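Local coordinates for DNA polymerase III subunit beta (Helicobacter pylori 26695, PDB 4S3I), which tethers DNA polymerases and other proteins to DNA as a sliding ring and so confers processivity on replication, at residues K47-I59 against E229-D241. Numbering follows the deposited sequence.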
# COMPACT_ATOMS: atom_id res chain seq x y z
N LYS A 47 -17.28 -14.86 -17.74
CA LYS A 47 -17.08 -15.80 -16.64
C LYS A 47 -15.65 -16.32 -16.52
O LYS A 47 -14.96 -16.53 -17.52
CB LYS A 47 -18.08 -16.96 -16.68
CG LYS A 47 -17.90 -17.94 -17.80
CD LYS A 47 -18.81 -19.15 -17.56
CE LYS A 47 -18.77 -20.14 -18.72
NZ LYS A 47 -19.56 -19.68 -19.90
N ALA A 48 -15.22 -16.49 -15.27
CA ALA A 48 -13.91 -17.04 -14.95
C ALA A 48 -14.10 -18.07 -13.85
O ALA A 48 -14.60 -17.74 -12.77
CB ALA A 48 -12.99 -15.93 -14.49
N SER A 49 -13.71 -19.31 -14.12
CA SER A 49 -13.93 -20.39 -13.16
C SER A 49 -12.94 -21.53 -13.35
O SER A 49 -12.31 -21.66 -14.40
CB SER A 49 -15.35 -20.94 -13.31
OG SER A 49 -15.50 -21.71 -14.49
N ASP A 50 -12.79 -22.34 -12.30
CA ASP A 50 -12.12 -23.62 -12.42
C ASP A 50 -12.95 -24.65 -11.68
O ASP A 50 -14.11 -24.40 -11.36
CB ASP A 50 -10.67 -23.56 -11.90
CG ASP A 50 -10.57 -23.01 -10.48
OD1 ASP A 50 -11.37 -23.42 -9.61
OD2 ASP A 50 -9.68 -22.17 -10.23
N SER A 51 -12.36 -25.80 -11.39
CA SER A 51 -13.06 -26.85 -10.65
C SER A 51 -13.47 -26.41 -9.24
O SER A 51 -14.46 -26.91 -8.69
CB SER A 51 -12.18 -28.11 -10.56
OG SER A 51 -10.97 -27.82 -9.87
N ASP A 52 -12.73 -25.47 -8.66
CA ASP A 52 -12.88 -25.14 -7.25
C ASP A 52 -13.76 -23.92 -6.96
O ASP A 52 -14.42 -23.85 -5.91
CB ASP A 52 -11.49 -24.91 -6.63
CG ASP A 52 -10.57 -26.11 -6.77
OD1 ASP A 52 -10.76 -26.92 -7.71
OD2 ASP A 52 -9.64 -26.24 -5.94
N ILE A 53 -13.77 -22.96 -7.87
CA ILE A 53 -14.43 -21.68 -7.62
C ILE A 53 -14.65 -20.95 -8.93
O ILE A 53 -13.95 -21.21 -9.92
CB ILE A 53 -13.57 -20.82 -6.66
CG1 ILE A 53 -14.35 -19.62 -6.15
CG2 ILE A 53 -12.29 -20.35 -7.36
CD1 ILE A 53 -13.66 -18.91 -5.01
N GLY A 54 -15.62 -20.03 -8.95
CA GLY A 54 -15.91 -19.31 -10.18
C GLY A 54 -16.94 -18.21 -10.05
O GLY A 54 -17.74 -18.20 -9.11
N LEU A 55 -16.90 -17.29 -11.00
CA LEU A 55 -17.80 -16.16 -11.04
C LEU A 55 -18.33 -16.01 -12.46
O LEU A 55 -17.55 -16.04 -13.42
CB LEU A 55 -17.08 -14.88 -10.64
CG LEU A 55 -17.93 -13.61 -10.77
CD1 LEU A 55 -19.13 -13.67 -9.81
CD2 LEU A 55 -17.08 -12.37 -10.51
N LYS A 56 -19.64 -15.85 -12.59
CA LYS A 56 -20.25 -15.53 -13.87
C LYS A 56 -21.05 -14.24 -13.71
O LYS A 56 -21.91 -14.14 -12.82
CB LYS A 56 -21.16 -16.68 -14.33
CG LYS A 56 -21.99 -16.40 -15.57
CD LYS A 56 -22.85 -17.62 -15.90
CE LYS A 56 -23.58 -17.47 -17.23
NZ LYS A 56 -24.26 -18.74 -17.63
N SER A 57 -20.76 -13.25 -14.55
CA SER A 57 -21.41 -11.95 -14.45
C SER A 57 -21.95 -11.56 -15.81
O SER A 57 -21.60 -12.17 -16.83
CB SER A 57 -20.40 -10.89 -14.01
OG SER A 57 -19.77 -11.24 -12.79
N TYR A 58 -22.80 -10.54 -15.85
CA TYR A 58 -23.21 -9.97 -17.13
C TYR A 58 -23.24 -8.45 -17.09
O TYR A 58 -23.41 -7.85 -16.02
CB TYR A 58 -24.57 -10.52 -17.59
CG TYR A 58 -25.77 -9.80 -17.00
CD1 TYR A 58 -26.39 -10.27 -15.86
CD2 TYR A 58 -26.29 -8.65 -17.61
CE1 TYR A 58 -27.49 -9.62 -15.33
CE2 TYR A 58 -27.38 -7.99 -17.08
CZ TYR A 58 -27.98 -8.48 -15.94
OH TYR A 58 -29.07 -7.84 -15.39
N ILE A 59 -23.08 -7.84 -18.26
CA ILE A 59 -23.43 -6.44 -18.45
C ILE A 59 -24.36 -6.36 -19.66
O ILE A 59 -24.32 -7.24 -20.53
CB ILE A 59 -22.20 -5.54 -18.66
CG1 ILE A 59 -21.43 -5.94 -19.92
CG2 ILE A 59 -21.30 -5.56 -17.42
CD1 ILE A 59 -20.24 -5.00 -20.25
N GLU A 229 -26.13 -16.04 -5.64
CA GLU A 229 -26.60 -15.28 -6.79
C GLU A 229 -27.32 -13.98 -6.41
O GLU A 229 -28.13 -13.96 -5.48
CB GLU A 229 -27.54 -16.13 -7.66
CG GLU A 229 -27.17 -17.60 -7.77
CD GLU A 229 -28.26 -18.44 -8.44
OE1 GLU A 229 -28.69 -19.45 -7.82
OE2 GLU A 229 -28.66 -18.10 -9.58
N ASN A 230 -27.02 -12.91 -7.14
CA ASN A 230 -27.90 -11.74 -7.19
C ASN A 230 -28.17 -11.40 -8.65
O ASN A 230 -27.96 -12.26 -9.52
CB ASN A 230 -27.34 -10.54 -6.41
CG ASN A 230 -26.01 -10.03 -6.95
OD1 ASN A 230 -25.54 -10.44 -8.02
ND2 ASN A 230 -25.39 -9.14 -6.19
N GLU A 231 -28.63 -10.19 -8.95
CA GLU A 231 -29.03 -9.92 -10.33
C GLU A 231 -27.84 -9.92 -11.29
O GLU A 231 -27.96 -10.41 -12.42
CB GLU A 231 -29.87 -8.64 -10.45
CG GLU A 231 -30.85 -8.65 -11.64
CD GLU A 231 -32.20 -8.01 -11.31
OE1 GLU A 231 -32.65 -7.14 -12.09
OE2 GLU A 231 -32.80 -8.39 -10.28
N MET A 232 -26.70 -9.42 -10.83
CA MET A 232 -25.50 -9.33 -11.68
C MET A 232 -24.58 -10.57 -11.65
O MET A 232 -23.98 -10.93 -12.67
CB MET A 232 -24.69 -8.07 -11.36
CG MET A 232 -23.40 -7.95 -12.16
SD MET A 232 -22.49 -6.40 -11.90
CE MET A 232 -21.02 -6.73 -12.90
N HIS A 233 -24.47 -11.22 -10.49
CA HIS A 233 -23.46 -12.26 -10.31
C HIS A 233 -24.01 -13.64 -9.97
O HIS A 233 -25.00 -13.77 -9.24
CB HIS A 233 -22.49 -11.86 -9.20
CG HIS A 233 -21.80 -10.56 -9.44
ND1 HIS A 233 -20.96 -10.34 -10.51
CD2 HIS A 233 -21.80 -9.41 -8.72
CE1 HIS A 233 -20.48 -9.11 -10.45
NE2 HIS A 233 -20.98 -8.52 -9.37
N THR A 234 -23.34 -14.67 -10.49
CA THR A 234 -23.50 -16.03 -9.98
C THR A 234 -22.11 -16.50 -9.57
O THR A 234 -21.22 -16.65 -10.42
CB THR A 234 -24.08 -16.99 -11.03
OG1 THR A 234 -25.33 -16.49 -11.52
CG2 THR A 234 -24.28 -18.39 -10.42
N PHE A 235 -21.92 -16.71 -8.28
CA PHE A 235 -20.66 -17.17 -7.73
C PHE A 235 -20.85 -18.59 -7.26
O PHE A 235 -21.93 -18.94 -6.74
CB PHE A 235 -20.30 -16.29 -6.53
CG PHE A 235 -19.18 -16.83 -5.68
CD1 PHE A 235 -17.88 -16.42 -5.89
CD2 PHE A 235 -19.44 -17.73 -4.63
CE1 PHE A 235 -16.84 -16.90 -5.09
CE2 PHE A 235 -18.41 -18.22 -3.83
CZ PHE A 235 -17.10 -17.80 -4.06
N PHE A 236 -19.82 -19.42 -7.42
CA PHE A 236 -19.81 -20.73 -6.78
C PHE A 236 -18.47 -21.05 -6.14
O PHE A 236 -17.42 -20.53 -6.53
CB PHE A 236 -20.20 -21.84 -7.76
CG PHE A 236 -19.05 -22.35 -8.59
CD1 PHE A 236 -18.28 -23.42 -8.15
CD2 PHE A 236 -18.74 -21.76 -9.81
CE1 PHE A 236 -17.20 -23.89 -8.92
CE2 PHE A 236 -17.69 -22.23 -10.58
CZ PHE A 236 -16.91 -23.29 -10.13
N THR A 237 -18.51 -21.94 -5.15
CA THR A 237 -17.30 -22.50 -4.58
C THR A 237 -17.53 -23.95 -4.23
O THR A 237 -18.63 -24.35 -3.83
CB THR A 237 -16.83 -21.75 -3.31
OG1 THR A 237 -15.66 -22.39 -2.77
CG2 THR A 237 -17.92 -21.74 -2.24
N LYS A 238 -16.49 -24.76 -4.42
CA LYS A 238 -16.53 -26.11 -3.91
C LYS A 238 -16.51 -25.96 -2.39
O LYS A 238 -15.95 -25.00 -1.86
CB LYS A 238 -15.33 -26.91 -4.39
CG LYS A 238 -15.43 -28.39 -4.10
CD LYS A 238 -14.10 -29.12 -4.32
CE LYS A 238 -13.64 -29.12 -5.77
NZ LYS A 238 -12.47 -30.03 -6.00
N LEU A 239 -17.15 -26.89 -1.70
CA LEU A 239 -17.15 -26.89 -0.24
C LEU A 239 -15.98 -27.75 0.26
O LEU A 239 -15.47 -28.62 -0.46
CB LEU A 239 -18.45 -27.47 0.31
CG LEU A 239 -19.78 -26.81 -0.06
CD1 LEU A 239 -20.97 -27.49 0.63
CD2 LEU A 239 -19.76 -25.33 0.25
N ILE A 240 -15.58 -27.51 1.51
CA ILE A 240 -14.64 -28.42 2.17
C ILE A 240 -15.37 -29.65 2.70
O ILE A 240 -16.33 -29.52 3.47
CB ILE A 240 -13.92 -27.73 3.32
CG1 ILE A 240 -13.16 -26.51 2.80
CG2 ILE A 240 -12.97 -28.70 4.01
CD1 ILE A 240 -12.43 -25.73 3.88
N ASP A 241 -14.91 -30.83 2.30
CA ASP A 241 -15.49 -32.09 2.75
C ASP A 241 -15.05 -32.46 4.15
O ASP A 241 -13.90 -32.25 4.52
CB ASP A 241 -15.10 -33.23 1.81
CG ASP A 241 -15.88 -33.21 0.52
OD1 ASP A 241 -17.12 -33.02 0.57
OD2 ASP A 241 -15.26 -33.40 -0.55
O HOH W 1 -13.12 -22.71 -3.49
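The Phe236 ring turns one face to the backbone of Ile53 and Gly54, with Ile53 C and Gly54 N each 3.4 Å above its plane and offset toward the rim, while Asp50 O meets the edge at CZ (3.3 Å). Its CG sits between the backbone N and carbonyl carbon (chi1 84°), which swings the ring across the neighbouring strand, over glycine, where no side chain intervenes. The His233 ring carries Met232 CG on one face and, in plane at its edge, Ser57 OG, 2.7 Å from ND1, in a hydrogen bond. At the Tyr58 ring, Glu231 O approaches the edge at CE1 (3.1 Å), near the plane. Ile53 CD1 makes an apolar contact with Phe235 CZ (3.7 Å). Asp50 OD1 accepts from Asp52 N, an Asx turn that shapes the bend before strand 53-59, and also from Ile53 N. A water donates to Asp52 O and Thr237 OG1, bridging the strands where Lys238 N also bonds Asp52 O (2.7 Å, 173° at the hydrogen). Paired hydrogen bonds link Gly54 with Phe236 and Lys56 with Thr234, and the axes of strands 53-59 and 233-238 run antiparallel at 174°, so the N-terminal and central domains share one continuous sheet. Leu55 packs on helix 9-19 and Phe235 on helix 203-212, whereas Phe236 meets Phe120 edge-to-face on the other side of the sheet; strands 43-49 and 225-229 flank the pair.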